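Side-chain contacts in SVS_variant_AS1 (Streptomyces sp. CWA1, PDB 6TJA), which probably acts as a class I terpene cyclase of the spiroviolene synthase type, converting a linear isoprenoid diphosphate into a polycyclic terpene hydrocarbon by metal-dependent ionisation: residues His22-Val25 with His26-Glu29; Asp58-Ala61 with Arg62-Pro65; Asp71-Leu74 with Ala75-Leu78; Val80-Leu83 with Phe84-Asp88; Leu130-Ile133 with Ala134-Phe137. All blocks are in the same frame, centred on the assembly; numbering follows the deposited sequence.

In the fold
All five contacts are local ones along the chain of an all-helical terpene cyclase. Interaction 1 caps the start of helix 25-38 and interaction 5 lies on helix 126-140; both are only partly buried and carry ion pairs between residues three or four apart, a long one in interaction 1. Interactions 2, 3 and 4 are buried. Of these, interaction 2 ends helix 56-61 in an aromatic cluster with one side-on salt bridge, while interactions 3 and 4 share helix 70-91, hydroxyl groups and leucines giving way to aromatic rings along it. That helix joins the set: residues 71-78 touch interactions 1, 2 and 5, and Trp82 of interaction 4 packs against Leu130 and Ile133 of interaction 5.

Interaction 1 (His22-Val25 with His26-Glu29); sequences HPRV and HEVE
Arg24 and Glu27 meet at the N-terminus of helix 25-38, where Arg24 takes the N-cap position inside a type I turn from His22 to Val25. Backbone bonds start the helix: Val28 N gives to Arg24 O at 3.1 Å and Glu29 N to Val25 O. Just before them, Arg24 N donates to His22 ND1 at 3.0 Å, lying in the plane of the imidazole.

The charged pair is looser. With both chains bent, the carboxylate of Glu27 stacks on the guanidinium, planes 12° apart, and the methylene CG of Glu27 sits over the centre of that face. Arg24 NH1 and Glu27 OE2 are 3.7 Å apart, a long salt bridge in which no N-H points at the oxygen. Arg24 NE forms its salt bridge with Glu70, on helix 70-91.

The apolar contact is a CH-pi one: Val25 CG1, lodged between the backbone N and carbonyl carbon (chi1 56°), stands over the His26 ring 4.0 Å from its centroid. One water joins the two sides: it donates to Pro23 O and, at 2.7 Å, to Glu27 OE1, and accepts from His26 N and, weakly, from His26 ND1.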
loop_
_atom_site.group_PDB
_atom_site.type_symbol
_atom_site.label_atom_id
_atom_site.label_comp_id
_atom_site.label_asym_id
_atom_site.label_seq_id
_atom_site.Cartn_x
_atom_site.Cartn_y
_atom_site.Cartn_z
ATOM N N HIS A 22 -7.567 0.920 28.992
ATOM C CA HIS A 22 -6.514 0.086 29.609
ATOM C C HIS A 22 -6.292 0.535 31.056
ATOM O O HIS A 22 -6.143 1.722 31.326
ATOM C CB HIS A 22 -5.248 0.144 28.774
ATOM C CG HIS A 22 -4.321 -0.975 29.075
ATOM N ND1 HIS A 22 -3.609 -1.021 30.238
ATOM C CD2 HIS A 22 -4.002 -2.092 28.382
ATOM C CE1 HIS A 22 -2.862 -2.106 30.256
ATOM N NE2 HIS A 22 -3.118 -2.816 29.141
ATOM N N PRO A 23 -6.270 -0.384 32.050
ATOM C CA PRO A 23 -6.006 0.010 33.440
ATOM C C PRO A 23 -4.640 0.676 33.674
ATOM O O PRO A 23 -4.493 1.336 34.649
ATOM C CB PRO A 23 -6.094 -1.296 34.253
ATOM C CG PRO A 23 -6.139 -2.428 33.245
ATOM C CD PRO A 23 -6.575 -1.823 31.913
ATOM N N ARG A 24 -3.680 0.526 32.762
ATOM C CA ARG A 24 -2.336 1.138 32.897
ATOM C C ARG A 24 -2.201 2.343 31.970
ATOM O O ARG A 24 -1.061 2.717 31.657
ATOM C CB ARG A 24 -1.286 0.065 32.617
ATOM C CG ARG A 24 -1.501 -1.194 33.444
ATOM C CD ARG A 24 -0.983 -1.024 34.863
ATOM N NE ARG A 24 0.458 -0.883 34.783
ATOM C CZ ARG A 24 1.277 -0.601 35.787
ATOM N NH1 ARG A 24 0.815 -0.461 37.012
ATOM N NH2 ARG A 24 2.568 -0.464 35.540
ATOM N N VAL A 25 -3.307 2.965 31.566
ATOM C CA VAL A 25 -3.264 4.101 30.598
ATOM C C VAL A 25 -2.291 5.180 31.107
ATOM O O VAL A 25 -1.445 5.614 30.310
ATOM C CB VAL A 25 -4.655 4.685 30.284
ATOM C CG1 VAL A 25 -5.417 5.150 31.521
ATOM C CG2 VAL A 25 -4.539 5.820 29.295
ATOM N N HIS A 26 -2.374 5.585 32.381
ATOM C CA HIS A 26 -1.573 6.712 32.955
ATOM C C HIS A 26 -0.085 6.346 32.952
ATOM O O HIS A 26 0.716 7.203 32.653
ATOM C CB HIS A 26 -2.093 7.128 34.347
ATOM C CG HIS A 26 -3.536 7.550 34.332
ATOM N ND1 HIS A 26 -4.532 6.857 35.024
ATOM C CD2 HIS A 26 -4.170 8.556 33.677
ATOM C CE1 HIS A 26 -5.700 7.453 34.826
ATOM N NE2 HIS A 26 -5.509 8.488 33.999
ATOM N N GLU A 27 0.273 5.106 33.253
ATOM C CA GLU A 27 1.683 4.644 33.238
ATOM C C GLU A 27 2.209 4.733 31.796
ATOM O O GLU A 27 3.367 5.157 31.609
ATOM C CB GLU A 27 1.806 3.215 33.776
ATOM C CG GLU A 27 1.598 3.086 35.286
ATOM C CD GLU A 27 0.164 3.096 35.800
ATOM O OE1 GLU A 27 -0.776 3.105 34.973
ATOM O OE2 GLU A 27 -0.018 3.102 37.041
ATOM N N VAL A 28 1.400 4.333 30.811
ATOM C CA VAL A 28 1.819 4.345 29.381
ATOM C C VAL A 28 1.912 5.797 28.910
ATOM O O VAL A 28 2.875 6.112 28.250
ATOM C CB VAL A 28 0.892 3.488 28.498
ATOM C CG1 VAL A 28 1.072 3.794 27.024
ATOM C CG2 VAL A 28 1.162 2.025 28.778
ATOM N N GLU A 29 0.969 6.656 29.269
ATOM C CA GLU A 29 0.999 8.085 28.860
ATOM C C GLU A 29 2.295 8.749 29.361
ATOM O O GLU A 29 2.842 9.618 28.649
ATOM C CB GLU A 29 -0.239 8.814 29.372
ATOM C CG GLU A 29 -0.438 10.165 28.715
ATOM C CD GLU A 29 -1.403 11.110 29.412
ATOM O OE1 GLU A 29 -2.265 10.621 30.196
ATOM O OE2 GLU A 29 -1.287 12.343 29.169
HETATM O O HOH W 1 -3.331 3.913 34.782
#

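Interaction 2 (Asp58-Ala61 with Arg62-Pro65); sequences DFFA and RFAP
Asp58 and Arg62, one turn apart, form the salt bridge at the end of helix 56-61. The arginine, extended from CG to NE, grips side-on: NE, at 3.0 Å, and NH2, at 3.2 Å, both reach the single oxygen OD2 of Asp58. That oxygen lies in the guanidinium plane, yet the carboxylate is turned 62° from it; NH2 uses the syn lone pair, whereas NE comes from above the carboxylate plane. NH1 also has a long, weak ion pair with Glu307 of helix 289-309.

The backbone bonds here are mixed, some spanning three residues and some four. Arg62 N gives to Phe59 O at 3.2 Å and only weakly to Asp58 O, while Phe60 O takes both Phe63 N and Ala64 N.

Phe59, Phe60 and Phe63 make an aromatic cluster. CB of Phe63 sits over the face of Phe60, 3.8 Å from its centroid, and the two ring planes, though near parallel, are slid apart with little overlap. Against Phe59 the Phe63 ring is oblique (34°), its CE1 reaching over the Phe59 face to within 3.6 Å of CZ. Trp308 meets Phe59 edge-to-face, and Phe192 meets the Phe63 ring.

A leucine in place of Arg62 would probably leave Asp58 OD2 without either of its guanidinium donors and let the aspartate turn. The chemistry thus divides by side: a charge-paired flank where Asp58 is partly exposed, and a buried aromatic flank that ties the helix end to the surrounding helices.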
loop_
_atom_site.group_PDB
_atom_site.type_symbol
_atom_site.label_atom_id
_atom_site.label_comp_id
_atom_site.label_asym_id
_atom_site.label_seq_id
_atom_site.Cartn_x
_atom_site.Cartn_y
_atom_site.Cartn_z
ATOM N N ASP A 58 -4.399 7.905 25.833
ATOM C CA ASP A 58 -5.823 7.750 26.225
ATOM C C ASP A 58 -6.580 7.147 25.031
ATOM O O ASP A 58 -7.369 6.201 25.211
ATOM C CB ASP A 58 -6.425 9.093 26.669
ATOM C CG ASP A 58 -7.773 8.981 27.369
ATOM O OD1 ASP A 58 -7.765 8.749 28.615
ATOM O OD2 ASP A 58 -8.818 9.111 26.675
ATOM N N PHE A 59 -6.360 7.715 23.846
ATOM C CA PHE A 59 -7.011 7.286 22.586
ATOM C C PHE A 59 -6.768 5.784 22.395
ATOM O O PHE A 59 -7.748 5.061 22.336
ATOM C CB PHE A 59 -6.520 8.146 21.423
ATOM C CG PHE A 59 -7.058 7.751 20.081
ATOM C CD1 PHE A 59 -8.246 8.277 19.627
ATOM C CD2 PHE A 59 -6.361 6.867 19.276
ATOM C CE1 PHE A 59 -8.736 7.921 18.379
ATOM C CE2 PHE A 59 -6.841 6.534 18.020
ATOM C CZ PHE A 59 -8.040 7.044 17.583
ATOM N N PHE A 60 -5.526 5.314 22.285
ATOM C CA PHE A 60 -5.287 3.927 21.832
ATOM C C PHE A 60 -5.455 2.930 22.988
ATOM O O PHE A 60 -5.711 1.761 22.681
ATOM C CB PHE A 60 -3.949 3.753 21.125
ATOM C CG PHE A 60 -3.980 2.552 20.204
ATOM C CD1 PHE A 60 -4.776 2.563 19.071
ATOM C CD2 PHE A 60 -3.277 1.402 20.505
ATOM C CE1 PHE A 60 -4.859 1.449 18.249
ATOM C CE2 PHE A 60 -3.317 0.314 19.652
ATOM C CZ PHE A 60 -4.099 0.342 18.524
ATOM N N ALA A 61 -5.386 3.384 24.246
ATOM C CA ALA A 61 -5.698 2.581 25.448
ATOM C C ALA A 61 -7.168 2.139 25.421
ATOM O O ALA A 61 -7.535 1.157 26.112
ATOM C CB ALA A 61 -5.358 3.390 26.690
ATOM N N ARG A 62 -8.000 2.867 24.681
ATOM C CA ARG A 62 -9.415 2.519 24.406
ATOM C C ARG A 62 -9.556 1.502 23.262
ATOM O O ARG A 62 -10.599 0.818 23.215
ATOM C CB ARG A 62 -10.203 3.785 24.102
ATOM C CG ARG A 62 -10.218 4.767 25.266
ATOM C CD ARG A 62 -10.830 6.060 24.752
ATOM N NE ARG A 62 -10.858 7.097 25.760
ATOM C CZ ARG A 62 -11.771 7.190 26.710
ATOM N NH1 ARG A 62 -12.767 6.321 26.763
ATOM N NH2 ARG A 62 -11.697 8.158 27.599
ATOM N N PHE A 63 -8.567 1.379 22.405
ATOM C CA PHE A 63 -8.602 0.424 21.316
ATOM C C PHE A 63 -8.163 -0.948 21.785
ATOM O O PHE A 63 -8.674 -1.913 21.355
ATOM C CB PHE A 63 -7.691 0.872 20.182
ATOM C CG PHE A 63 -8.299 1.873 19.278
ATOM C CD1 PHE A 63 -8.778 3.052 19.770
ATOM C CD2 PHE A 63 -8.410 1.623 17.942
ATOM C CE1 PHE A 63 -9.350 3.971 18.950
ATOM C CE2 PHE A 63 -8.986 2.535 17.109
ATOM C CZ PHE A 63 -9.448 3.714 17.611
ATOM N N ALA A 64 -7.225 -0.991 22.712
ATOM C CA ALA A 64 -6.684 -2.231 23.225
ATOM C C ALA A 64 -6.654 -2.193 24.747
ATOM O O ALA A 64 -5.621 -2.165 25.352
ATOM C CB ALA A 64 -5.305 -2.435 22.661
ATOM N N PRO A 65 -7.816 -2.205 25.355
ATOM C CA PRO A 65 -7.861 -2.046 26.795
ATOM C C PRO A 65 -7.429 -3.227 27.664
ATOM O O PRO A 65 -7.434 -3.045 28.820
ATOM C CB PRO A 65 -9.294 -1.625 27.049
ATOM C CG PRO A 65 -10.058 -2.226 25.948
ATOM C CD PRO A 65 -9.150 -2.381 24.777
#

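Interaction 3 (Asp71-Leu74 with Ala75-Leu78); sequences DRLL and ATSL
Ser77 reaches back over one turn of helix 70-91 to Leu73. Its CB lies 3.1 Å from Leu73 O; its OG, set beside the backbone N (chi1 -72°), donates to the same oxygen at 2.8 Å and ends 3.9 Å from the methyl CD1 of Leu73. Ser77 N also gives to Leu73 O, so this oxygen accepts twice, with the amide and the hydroxyl arriving from opposite faces of its plane.

Thr76 repeats the pattern one residue earlier. Its OG1 donates to Arg72 O at 3.0 Å beside the amide bond from Thr76 N, and both hydroxyls spend their protons on the main chain although they are buried against Phe60. On another side of the helix the contact turns apolar: Leu74 CD1 meets Leu78 CD2 at 3.9 Å, the two chains crossing obliquely, and both leucines pack on Ala32 of helix 25-38. Leu78 CG also comes down near Leu74 O.

Hydroxyls bonded to the carbonyl four residues back are a familiar way of burying serine and threonine in a helix, here in the all-alpha fold of the terpene synthases.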
loop_
_atom_site.group_PDB
_atom_site.type_symbol
_atom_site.label_atom_id
_atom_site.label_comp_id
_atom_site.label_asym_id
_atom_site.label_seq_id
_atom_site.Cartn_x
_atom_site.Cartn_y
_atom_site.Cartn_z
ATOM N N ASP A 71 4.545 -2.519 26.886
ATOM C CA ASP A 71 5.417 -2.003 25.888
ATOM C C ASP A 71 4.745 -2.035 24.541
ATOM O O ASP A 71 5.043 -1.249 23.712
ATOM C CB ASP A 71 6.735 -2.754 25.832
ATOM C CG ASP A 71 7.461 -2.787 27.142
ATOM O OD1 ASP A 71 7.370 -1.888 27.953
ATOM O OD2 ASP A 71 8.151 -3.756 27.353
ATOM N N ARG A 72 3.844 -2.964 24.333
ATOM C CA ARG A 72 3.125 -3.060 23.031
ATOM C C ARG A 72 2.112 -1.921 22.939
ATOM O O ARG A 72 2.005 -1.329 21.866
ATOM C CB ARG A 72 2.451 -4.414 22.857
ATOM C CG ARG A 72 3.427 -5.552 22.613
ATOM C CD ARG A 72 2.644 -6.846 22.605
ATOM N NE ARG A 72 3.457 -7.983 22.244
ATOM C CZ ARG A 72 3.467 -8.613 21.070
ATOM N NH1 ARG A 72 2.758 -8.194 20.018
ATOM N NH2 ARG A 72 4.242 -9.676 20.955
ATOM N N LEU A 73 1.419 -1.607 24.038
ATOM C CA LEU A 73 0.441 -0.497 24.068
ATOM C C LEU A 73 1.208 0.814 23.928
ATOM O O LEU A 73 0.657 1.760 23.329
ATOM C CB LEU A 73 -0.379 -0.538 25.364
ATOM C CG LEU A 73 -1.394 0.585 25.521
ATOM C CD1 LEU A 73 -2.371 0.608 24.340
ATOM C CD2 LEU A 73 -2.143 0.449 26.822
ATOM N N LEU A 74 2.423 0.886 24.484
ATOM C CA LEU A 74 3.240 2.116 24.362
ATOM C C LEU A 74 3.600 2.326 22.890
ATOM O O LEU A 74 3.373 3.426 22.393
ATOM C CB LEU A 74 4.502 2.036 25.231
ATOM C CG LEU A 74 5.491 3.187 25.036
ATOM C CD1 LEU A 74 4.795 4.532 25.247
ATOM C CD2 LEU A 74 6.686 3.020 25.974
ATOM N N ALA A 75 4.164 1.315 22.238
ATOM C CA ALA A 75 4.689 1.436 20.861
ATOM C C ALA A 75 3.550 1.865 19.922
ATOM O O ALA A 75 3.719 2.839 19.164
ATOM C CB ALA A 75 5.319 0.138 20.444
ATOM N N THR A 76 2.396 1.208 20.009
ATOM C CA THR A 76 1.227 1.538 19.150
ATOM C C THR A 76 0.730 2.942 19.524
ATOM O O THR A 76 0.482 3.720 18.602
ATOM C CB THR A 76 0.176 0.434 19.243
ATOM O OG1 THR A 76 -0.182 0.312 20.617
ATOM C CG2 THR A 76 0.685 -0.890 18.716
ATOM N N SER A 77 0.671 3.295 20.815
ATOM C CA SER A 77 0.289 4.671 21.245
ATOM C C SER A 77 1.241 5.716 20.638
ATOM O O SER A 77 0.765 6.738 20.177
ATOM C CB SER A 77 0.216 4.786 22.741
ATOM O OG SER A 77 -0.922 4.096 23.239
ATOM N N LEU A 78 2.548 5.471 20.608
ATOM C CA LEU A 78 3.526 6.415 19.985
ATOM C C LEU A 78 3.132 6.719 18.535
ATOM O O LEU A 78 3.132 7.905 18.139
ATOM C CB LEU A 78 4.928 5.809 20.059
ATOM C CG LEU A 78 5.485 5.640 21.474
ATOM C CD1 LEU A 78 6.940 5.226 21.415
ATOM C CD2 LEU A 78 5.332 6.921 22.276
#

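Interaction 4 (Val80-Leu83 with Phe84-Asp88); sequences VYWL and FAFDD
Phe86 N donates to Trp82 O at 2.7 Å, the shortest bond of this stretch of helix 70-91. Similar backbone bonds join Phe84 to Val80 and Ala85 to Tyr81.

The same pair, Trp82 and Phe86, carries the main side-chain contact. Both have CG trans to the backbone N (chi1 -173° and -175°), which lays them side by side, pointing the same way. Phe86 CB stands over the six-membered ring of Trp82, 3.9 Å from its centroid, and the two planes are nearly parallel but slid apart. The contact is face against face near the rims: Trp82 CZ2 approaches Phe86 CD1 to 3.5 Å, while CH2 lies over the Phe86 face. The indole is held in turn by NE1, which bonds to Phe126 O, and is packed by Phe79, apparently an engineered residue of this variant, and by Leu130 and Ile133.

A second pair runs alongside: Val80 CG1 meets Phe84 CE2 at 3.6 Å, the two chains again pointing the same way, with Ser56 touching both. Leu83, apparently the other engineered residue, accepts through its backbone O from Asp87 N at 2.8 Å.

Asp87 and Asp88 turn their carboxylates away from these packed groups. Placed near the end of the helix, they probably begin the aspartate-rich metal-binding motif by which class I terpene cyclases hold the magnesium ions that bind the substrate's diphosphate.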
loop_
_atom_site.group_PDB
_atom_site.type_symbol
_atom_site.label_atom_id
_atom_site.label_comp_id
_atom_site.label_asym_id
_atom_site.label_seq_id
_atom_site.Cartn_x
_atom_site.Cartn_y
_atom_site.Cartn_z
ATOM N N VAL A 80 0.306 6.759 17.257
ATOM C CA VAL A 80 -0.904 7.635 17.197
ATOM C C VAL A 80 -0.463 9.089 17.414
ATOM O O VAL A 80 -1.032 9.970 16.701
ATOM C CB VAL A 80 -2.023 7.239 18.167
ATOM C CG1 VAL A 80 -3.146 8.283 18.147
ATOM C CG2 VAL A 80 -2.564 5.857 17.844
ATOM N N TYR A 81 0.503 9.336 18.318
ATOM C CA TYR A 81 1.093 10.694 18.519
ATOM C C TYR A 81 1.723 11.159 17.195
ATOM O O TYR A 81 1.452 12.294 16.691
ATOM C CB TYR A 81 2.115 10.712 19.659
ATOM C CG TYR A 81 1.519 10.695 21.046
ATOM C CD1 TYR A 81 0.915 11.818 21.575
ATOM C CD2 TYR A 81 1.548 9.556 21.828
ATOM C CE1 TYR A 81 0.354 11.811 22.848
ATOM C CE2 TYR A 81 1.025 9.543 23.109
ATOM C CZ TYR A 81 0.415 10.671 23.615
ATOM O OH TYR A 81 -0.143 10.641 24.840
ATOM N N TRP A 82 2.587 10.307 16.665
ATOM C CA TRP A 82 3.324 10.535 15.404
ATOM C C TRP A 82 2.343 10.921 14.314
ATOM O O TRP A 82 2.601 11.890 13.636
ATOM C CB TRP A 82 4.097 9.290 14.994
ATOM C CG TRP A 82 4.968 9.558 13.817
ATOM C CD1 TRP A 82 6.252 10.026 13.814
ATOM C CD2 TRP A 82 4.590 9.397 12.450
ATOM N NE1 TRP A 82 6.712 10.124 12.534
ATOM C CE2 TRP A 82 5.702 9.774 11.675
ATOM C CE3 TRP A 82 3.428 8.963 11.811
ATOM C CZ2 TRP A 82 5.672 9.719 10.286
ATOM C CZ3 TRP A 82 3.395 8.946 10.438
ATOM C CH2 TRP A 82 4.505 9.306 9.688
ATOM N N LEU A 83 1.268 10.155 14.168
ATOM C CA LEU A 83 0.255 10.356 13.118
ATOM C C LEU A 83 -0.364 11.737 13.285
ATOM O O LEU A 83 -0.441 12.451 12.278
ATOM C CB LEU A 83 -0.809 9.260 13.185
ATOM C CG LEU A 83 -1.982 9.405 12.210
ATOM C CD1 LEU A 83 -1.613 8.903 10.825
ATOM C CD2 LEU A 83 -3.174 8.648 12.758
ATOM N N PHE A 84 -0.803 12.111 14.483
ATOM C CA PHE A 84 -1.437 13.442 14.691
ATOM C C PHE A 84 -0.422 14.531 14.318
ATOM O O PHE A 84 -0.764 15.485 13.614
ATOM C CB PHE A 84 -1.995 13.606 16.108
ATOM C CG PHE A 84 -3.266 12.840 16.370
ATOM C CD1 PHE A 84 -4.263 12.748 15.405
ATOM C CD2 PHE A 84 -3.465 12.200 17.583
ATOM C CE1 PHE A 84 -5.426 12.037 15.657
ATOM C CE2 PHE A 84 -4.638 11.501 17.841
ATOM C CZ PHE A 84 -5.616 11.424 16.877
ATOM N N ALA A 85 0.823 14.352 14.742
ATOM C CA ALA A 85 1.909 15.327 14.531
ATOM C C ALA A 85 2.226 15.427 13.023
ATOM O O ALA A 85 2.308 16.558 12.482
ATOM C CB ALA A 85 3.095 14.914 15.351
ATOM N N PHE A 86 2.375 14.299 12.337
ATOM C CA PHE A 86 2.691 14.272 10.886
ATOM C C PHE A 86 1.502 14.845 10.102
ATOM O O PHE A 86 1.684 15.671 9.192
ATOM C CB PHE A 86 3.066 12.854 10.451
ATOM C CG PHE A 86 3.507 12.748 9.016
ATOM C CD1 PHE A 86 4.856 12.776 8.690
ATOM C CD2 PHE A 86 2.576 12.599 7.997
ATOM C CE1 PHE A 86 5.261 12.664 7.370
ATOM C CE2 PHE A 86 2.988 12.497 6.678
ATOM C CZ PHE A 86 4.326 12.550 6.367
ATOM N N ASP A 87 0.285 14.454 10.459
ATOM C CA ASP A 87 -0.914 14.995 9.788
ATOM C C ASP A 87 -0.869 16.525 9.885
ATOM O O ASP A 87 -0.983 17.172 8.839
ATOM C CB ASP A 87 -2.222 14.443 10.358
ATOM C CG ASP A 87 -3.422 14.933 9.568
ATOM O OD1 ASP A 87 -3.455 14.686 8.342
ATOM O OD2 ASP A 87 -4.287 15.599 10.164
ATOM N N ASP A 88 -0.652 17.080 11.083
ATOM C CA ASP A 88 -0.839 18.533 11.363
ATOM C C ASP A 88 0.310 19.388 10.781
ATOM O O ASP A 88 0.019 20.523 10.401
ATOM C CB ASP A 88 -1.039 18.778 12.860
ATOM C CG ASP A 88 -1.154 20.242 13.249
ATOM O OD1 ASP A 88 -2.263 20.816 13.130
ATOM O OD2 ASP A 88 -0.135 20.772 13.694
#

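Interaction 5 (Leu130-Ile133 with Ala134-Phe137); sequences LQDI and ARRF
A salt-bridge network on helix 126-140 gathers Asp132, Arg135 and Arg136, the acid's two oxygens each taking one arginine. Asp132 holds CG trans to its own backbone N (chi1 -176°), which swings the carboxylate along the helix toward the next turn. There OD2 accepts from Arg136 NE at 2.9 Å, and OD1 from Arg135 NH2. The second distance, 2.5 Å, is short for such a pair, and its exact length is doubtful.

Both donors come from above the carboxylate plane, while each guanidinium meets its oxygen edge-on; the planes are turned 60° and 67° from the carboxylate. Arg135 reaches by bending at chi3, which brings one guanidinium face over Asp132 O. Arg136 comes instead as an extended chain. Trp35 NE1 of helix 25-38 also bonds to the acid, so OD2 accepts from two donors, Arg136 NE and Trp35 NE1. A serine in place of Asp132 would probably leave both arginines without their shared negative mate and Trp35 NE1 without its acceptor.

The buried side of the helix carries Ile133 and Phe137, lying side by side. CG2 of Ile133 stands over the Phe137 ring, 3.9 Å from its centroid and 3.7 Å from CZ; the ring is met edge-to-face by Phe149. Ile133 also packs on Trp35 of helix 25-38.

Paired charges spaced three and four residues apart on one face, with apolar groups on the other, mark an amphipathic helix of the all-alpha terpene synthase fold.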
loop_
_atom_site.group_PDB
_atom_site.type_symbol
_atom_site.label_atom_id
_atom_site.label_comp_id
_atom_site.label_asym_id
_atom_site.label_seq_id
_atom_site.Cartn_x
_atom_site.Cartn_y
_atom_site.Cartn_z
ATOM N N LEU A 130 9.582 7.808 13.426
ATOM C CA LEU A 130 8.839 6.691 12.790
ATOM C C LEU A 130 9.705 5.443 12.843
ATOM O O LEU A 130 9.154 4.355 13.041
ATOM C CB LEU A 130 8.454 7.019 11.338
ATOM C CG LEU A 130 7.606 5.949 10.649
ATOM C CD1 LEU A 130 6.304 5.715 11.422
ATOM C CD2 LEU A 130 7.290 6.294 9.206
ATOM N N GLN A 131 11.012 5.582 12.630
ATOM C CA GLN A 131 11.925 4.411 12.541
ATOM C C GLN A 131 12.054 3.745 13.916
ATOM O O GLN A 131 12.253 2.506 13.949
ATOM C CB GLN A 131 13.273 4.820 11.956
ATOM C CG GLN A 131 13.218 5.022 10.449
ATOM C CD GLN A 131 14.590 5.252 9.874
ATOM O OE1 GLN A 131 15.306 6.125 10.335
ATOM N NE2 GLN A 131 14.950 4.480 8.859
ATOM N N ASP A 132 11.980 4.535 14.986
ATOM C CA ASP A 132 12.027 4.053 16.385
ATOM C C ASP A 132 10.753 3.247 16.657
ATOM O O ASP A 132 10.846 2.109 17.141
ATOM C CB ASP A 132 12.115 5.216 17.376
ATOM C CG ASP A 132 12.266 4.728 18.811
ATOM O OD1 ASP A 132 13.328 4.140 19.142
ATOM O OD2 ASP A 132 11.304 4.865 19.553
ATOM N N ILE A 133 9.597 3.817 16.298
ATOM C CA ILE A 133 8.300 3.103 16.373
ATOM C C ILE A 133 8.454 1.801 15.599
ATOM O O ILE A 133 8.161 0.764 16.175
ATOM C CB ILE A 133 7.130 3.941 15.846
ATOM C CG1 ILE A 133 6.842 5.137 16.754
ATOM C CG2 ILE A 133 5.908 3.054 15.666
ATOM C CD1 ILE A 133 6.106 6.278 16.058
ATOM N N ALA A 134 8.927 1.852 14.354
ATOM C CA ALA A 134 9.065 0.647 13.500
ATOM C C ALA A 134 9.949 -0.397 14.190
ATOM O O ALA A 134 9.614 -1.585 14.099
ATOM C CB ALA A 134 9.614 0.999 12.147
ATOM N N ARG A 135 11.047 0.031 14.822
ATOM C CA ARG A 135 12.017 -0.873 15.492
ATOM C C ARG A 135 11.269 -1.592 16.627
ATOM O O ARG A 135 11.360 -2.844 16.741
ATOM C CB ARG A 135 13.232 -0.075 15.982
ATOM C CG ARG A 135 14.262 -0.929 16.717
ATOM C CD ARG A 135 15.270 -0.134 17.534
ATOM N NE ARG A 135 14.647 0.915 18.345
ATOM C CZ ARG A 135 13.909 0.729 19.449
ATOM N NH1 ARG A 135 13.652 -0.489 19.917
ATOM N NH2 ARG A 135 13.417 1.788 20.076
ATOM N N ARG A 136 10.490 -0.836 17.395
ATOM C CA ARG A 136 9.618 -1.413 18.447
ATOM C C ARG A 136 8.713 -2.489 17.829
ATOM O O ARG A 136 8.659 -3.596 18.380
ATOM C CB ARG A 136 8.835 -0.297 19.138
ATOM C CG ARG A 136 9.711 0.603 19.996
ATOM C CD ARG A 136 9.032 1.877 20.441
ATOM N NE ARG A 136 9.966 2.776 21.133
ATOM C CZ ARG A 136 10.064 2.927 22.451
ATOM N NH1 ARG A 136 9.304 2.256 23.298
ATOM N NH2 ARG A 136 10.948 3.767 22.929
ATOM N N PHE A 137 8.023 -2.192 16.726
ATOM C CA PHE A 137 7.025 -3.114 16.121
ATOM C C PHE A 137 7.734 -4.395 15.722
ATOM O O PHE A 137 7.151 -5.448 15.900
ATOM C CB PHE A 137 6.327 -2.486 14.917
ATOM C CG PHE A 137 5.283 -1.451 15.243
ATOM C CD1 PHE A 137 5.046 -1.049 16.544
ATOM C CD2 PHE A 137 4.555 -0.861 14.230
ATOM C CE1 PHE A 137 4.072 -0.103 16.826
ATOM C CE2 PHE A 137 3.568 0.065 14.513
ATOM C CZ PHE A 137 3.323 0.437 15.812
#